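L-isoleucine-4-hydroxylase (Bacillus thuringiensis, PDB 6LNH) hydroxylates L-isoleucine to (4S)-4-hydroxy-L-isoleucine, using iron(II), 2-oxoglutarate and oxygen, and also oxidises related amino acids such as L-leucine and L-methionine. Local coordinates at residues Y154-S162 and P227-F237. Sequence-based numbering, arbitrary orientation.
With HG (mercury (II) ion), chain F.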
loop_
_atom_site.group_PDB
_atom_site.type_symbol
_atom_site.label_atom_id
_atom_site.label_comp_id
_atom_site.label_asym_id
_atom_site.label_seq_id
_atom_site.Cartn_x
_atom_site.Cartn_y
_atom_site.Cartn_z
ATOM N N TYR C 154 6.749 7.540 17.053
ATOM C CA TYR C 154 5.312 7.679 17.230
ATOM C C TYR C 154 4.686 6.295 17.289
ATOM O O TYR C 154 5.028 5.414 16.493
ATOM C CB TYR C 154 4.699 8.499 16.094
ATOM C CG TYR C 154 5.204 9.922 16.062
ATOM C CD1 TYR C 154 6.352 10.247 15.354
ATOM C CD2 TYR C 154 4.550 10.934 16.755
ATOM C CE1 TYR C 154 6.828 11.541 15.324
ATOM C CE2 TYR C 154 5.018 12.235 16.730
ATOM C CZ TYR C 154 6.158 12.530 16.016
ATOM O OH TYR C 154 6.623 13.824 15.993
ATOM N N LYS C 155 3.767 6.102 18.226
ATOM C CA LYS C 155 3.139 4.804 18.419
ATOM C C LYS C 155 1.637 4.967 18.275
ATOM O O LYS C 155 1.024 5.785 18.970
ATOM C CB LYS C 155 3.502 4.219 19.786
ATOM C CG LYS C 155 5.001 4.233 20.066
ATOM C CD LYS C 155 5.330 3.709 21.453
ATOM C CE LYS C 155 5.386 4.839 22.467
ATOM N NZ LYS C 155 5.796 4.349 23.812
ATOM N N ALA C 156 1.050 4.182 17.382
ATOM C CA ALA C 156 -0.371 4.246 17.109
ATOM C C ALA C 156 -0.976 2.864 17.270
ATOM O O ALA C 156 -0.349 1.847 16.960
ATOM C CB ALA C 156 -0.653 4.775 15.699
ATOM N N THR C 157 -2.204 2.844 17.766
ATOM C CA THR C 157 -2.954 1.617 17.945
ATOM C C THR C 157 -4.372 1.883 17.464
ATOM O O THR C 157 -4.766 3.031 17.244
ATOM C CB THR C 157 -2.913 1.132 19.403
ATOM O OG1 THR C 157 -3.200 -0.270 19.452
ATOM C CG2 THR C 157 -3.917 1.874 20.252
ATOM N N LYS C 158 -5.132 0.806 17.260
ATOM C CA LYS C 158 -6.486 0.962 16.740
ATOM C C LYS C 158 -7.361 1.799 17.666
ATOM O O LYS C 158 -8.249 2.515 17.194
ATOM C CB LYS C 158 -7.124 -0.404 16.500
ATOM C CG LYS C 158 -8.047 -0.436 15.292
ATOM C CD LYS C 158 -8.976 -1.631 15.354
ATOM C CE LYS C 158 -8.205 -2.877 15.753
ATOM N NZ LYS C 158 -8.912 -4.129 15.374
ATOM N N GLU C 159 -7.123 1.744 18.978
ATOM C CA GLU C 159 -7.953 2.498 19.911
ATOM C C GLU C 159 -7.385 3.868 20.245
ATOM O O GLU C 159 -8.128 4.729 20.736
ATOM C CB GLU C 159 -8.105 1.759 21.255
ATOM C CG GLU C 159 -8.751 0.371 21.299
ATOM C CD GLU C 159 -8.134 -0.638 20.349
ATOM O OE1 GLU C 159 -6.892 -0.787 20.359
ATOM O OE2 GLU C 159 -8.902 -1.316 19.631
ATOM N N ARG C 160 -6.101 4.098 19.975
ATOM C CA ARG C 160 -5.465 5.380 20.253
ATOM C C ARG C 160 -4.564 5.739 19.092
ATOM O O ARG C 160 -3.406 5.299 19.022
ATOM C CB ARG C 160 -4.669 5.342 21.559
ATOM C CG ARG C 160 -5.396 4.764 22.765
ATOM C CD ARG C 160 -4.601 4.940 24.057
ATOM N NE ARG C 160 -5.455 5.294 25.188
ATOM C CZ ARG C 160 -5.215 4.946 26.450
ATOM N NH1 ARG C 160 -4.138 4.234 26.755
ATOM N NH2 ARG C 160 -6.051 5.314 27.412
ATOM N N PRO C 161 -5.044 6.559 18.165
ATOM C CA PRO C 161 -4.165 7.113 17.138
ATOM C C PRO C 161 -3.126 8.001 17.802
ATOM O O PRO C 161 -3.266 8.407 18.955
ATOM C CB PRO C 161 -5.113 7.914 16.238
ATOM C CG PRO C 161 -6.493 7.397 16.565
ATOM C CD PRO C 161 -6.431 7.029 18.015
ATOM N N SER C 162 -2.078 8.331 17.065
ATOM C CA SER C 162 -1.002 9.138 17.619
ATOM C C SER C 162 -1.104 10.533 17.034
ATOM O O SER C 162 -1.180 10.695 15.810
ATOM C CB SER C 162 0.358 8.523 17.296
ATOM O OG SER C 162 1.415 9.356 17.732
ATOM N N PRO C 227 -2.033 12.835 11.571
ATOM C CA PRO C 227 -1.998 11.825 12.636
ATOM C C PRO C 227 -1.619 10.450 12.104
ATOM O O PRO C 227 -1.800 10.132 10.928
ATOM C CB PRO C 227 -3.431 11.835 13.184
ATOM C CG PRO C 227 -3.936 13.196 12.858
ATOM C CD PRO C 227 -3.333 13.530 11.528
ATOM N N LEU C 228 -1.081 9.629 12.999
ATOM C CA LEU C 228 -0.681 8.266 12.677
ATOM C C LEU C 228 -1.731 7.292 13.194
ATOM O O LEU C 228 -2.127 7.363 14.362
ATOM C CB LEU C 228 0.684 7.940 13.284
ATOM C CG LEU C 228 1.343 6.656 12.782
ATOM C CD1 LEU C 228 1.826 6.835 11.353
ATOM C CD2 LEU C 228 2.488 6.239 13.691
ATOM N N GLY C 229 -2.185 6.391 12.324
ATOM C CA GLY C 229 -3.197 5.422 12.685
ATOM C C GLY C 229 -2.830 4.027 12.221
ATOM O O GLY C 229 -1.817 3.809 11.549
ATOM N N THR C 230 -3.686 3.082 12.603
ATOM C CA THR C 230 -3.639 1.714 12.115
ATOM C C THR C 230 -5.036 1.131 12.251
ATOM O O THR C 230 -5.731 1.398 13.237
ATOM C CB THR C 230 -2.610 0.868 12.887
ATOM O OG1 THR C 230 -2.527 -0.445 12.316
ATOM C CG2 THR C 230 -2.993 0.759 14.359
ATOM N N GLU C 231 -5.461 0.381 11.236
ATOM C CA GLU C 231 -6.640 -0.465 11.339
ATOM C C GLU C 231 -6.288 -1.904 11.686
ATOM O O GLU C 231 -7.095 -2.805 11.456
ATOM C CB GLU C 231 -7.437 -0.394 10.039
ATOM C CG GLU C 231 -8.138 0.949 9.833
ATOM C CD GLU C 231 -8.688 1.100 8.434
ATOM O OE1 GLU C 231 -8.259 0.315 7.564
ATOM O OE2 GLU C 231 -9.541 1.987 8.201
ATOM N N CYS C 232 -5.123 -2.133 12.272
ATOM C CA CYS C 232 -4.651 -3.470 12.591
ATOM C C CYS C 232 -4.578 -3.651 14.101
ATOM O O CYS C 232 -4.580 -2.685 14.868
ATOM C CB CYS C 232 -3.277 -3.737 11.962
ATOM S SG CYS C 232 -3.233 -3.671 10.150
ATOM N N SER C 233 -4.506 -4.913 14.525
ATOM C CA SER C 233 -4.542 -5.225 15.948
ATOM C C SER C 233 -3.201 -5.053 16.648
ATOM O O SER C 233 -3.152 -5.174 17.877
ATOM C CB SER C 233 -5.051 -6.655 16.157
ATOM O OG SER C 233 -6.075 -6.974 15.231
ATOM N N THR C 234 -2.127 -4.774 15.915
ATOM C CA THR C 234 -0.813 -4.584 16.507
ATOM C C THR C 234 -0.435 -3.107 16.500
ATOM O O THR C 234 -1.081 -2.270 15.864
ATOM C CB THR C 234 0.246 -5.417 15.778
ATOM O OG1 THR C 234 0.435 -4.914 14.450
ATOM C CG2 THR C 234 -0.177 -6.882 15.718
ATOM N N GLU C 235 0.648 -2.809 17.209
ATOM C CA GLU C 235 1.143 -1.446 17.339
ATOM C C GLU C 235 1.880 -1.020 16.076
ATOM O O GLU C 235 2.711 -1.767 15.551
ATOM C CB GLU C 235 2.075 -1.339 18.544
ATOM C CG GLU C 235 1.428 -1.698 19.868
ATOM C CD GLU C 235 2.448 -2.115 20.911
ATOM O OE1 GLU C 235 3.532 -2.604 20.523
ATOM O OE2 GLU C 235 2.167 -1.955 22.117
ATOM N N ALA C 236 1.572 0.180 15.593
ATOM C CA ALA C 236 2.235 0.758 14.436
ATOM C C ALA C 236 3.192 1.852 14.890
ATOM O O ALA C 236 2.931 2.565 15.863
ATOM C CB ALA C 236 1.220 1.331 13.441
ATOM N N PHE C 237 4.309 1.977 14.177
ATOM C CA PHE C 237 5.383 2.875 14.567
ATOM C C PHE C 237 5.721 3.816 13.425
ATOM O O PHE C 237 5.581 3.474 12.248
ATOM C CB PHE C 237 6.648 2.104 14.971
ATOM C CG PHE C 237 6.474 1.262 16.198
ATOM C CD1 PHE C 237 5.838 1.771 17.319
ATOM C CD2 PHE C 237 6.932 -0.045 16.227
ATOM C CE1 PHE C 237 5.668 0.993 18.454
ATOM C CE2 PHE C 237 6.767 -0.830 17.357
ATOM C CZ PHE C 237 6.133 -0.309 18.474
HETATM HG HG HG F . -5.343 -4.418 9.037
HETATM O O HOH W 1 -5.506 4.402 14.702
#
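Ala156 and Ala236 form an antiparallel hydrogen-bonded pair, with Ala156 N to Ala236 O and Ala236 N to Ala156 O both 2.9 Å; the second is nearly straight, 173° at the hydrogen. Lys155 and Phe237 follow as a non-hydrogen-bonded pair. An isolated bridge joins Ser162 to Leu228 through Ser162 N to Leu228 O, 2.9 Å, and Leu228 N to Ser162 O, 3.0 Å. Residues 157-161 link the Ala156 and Ser162 pairings on one side and 229-235 link Leu228 and Ala236 on the other, the register shifting by two. Between the two pairings, one water donates to Thr157 O and accepts from Thr230 N.

With chi1 at -168°, Leu228 turns CG to Ala156 CB, 4.0 Å off, and CD2 to Tyr154 CB. Thr230 CG2 abuts the Thr157-Lys158 peptide, 3.6 Å from Thr157 C, while OG1 accepts from Cys232 N in an ST turn and is also hydrogen-bonded to Thr187 O. On the face carrying Lys155 and Phe237, Lys155 CG reaches the ring edge at CE1, 3.7 Å away, and the amine continues to a salt bridge with Asp61.

The Tyr154 side chain is about 7 Å from the bound iron(III) ion, and Cys232 SG shares a mercury ion with Glu210 of a neighbouring subunit. In this cupin-clan dioxygenase, strand 145-156 lies between 236-247 and 68-77 in the larger sheet, whereas 222-229 borders the smaller one; the contact thus ties the two sheets together at one end.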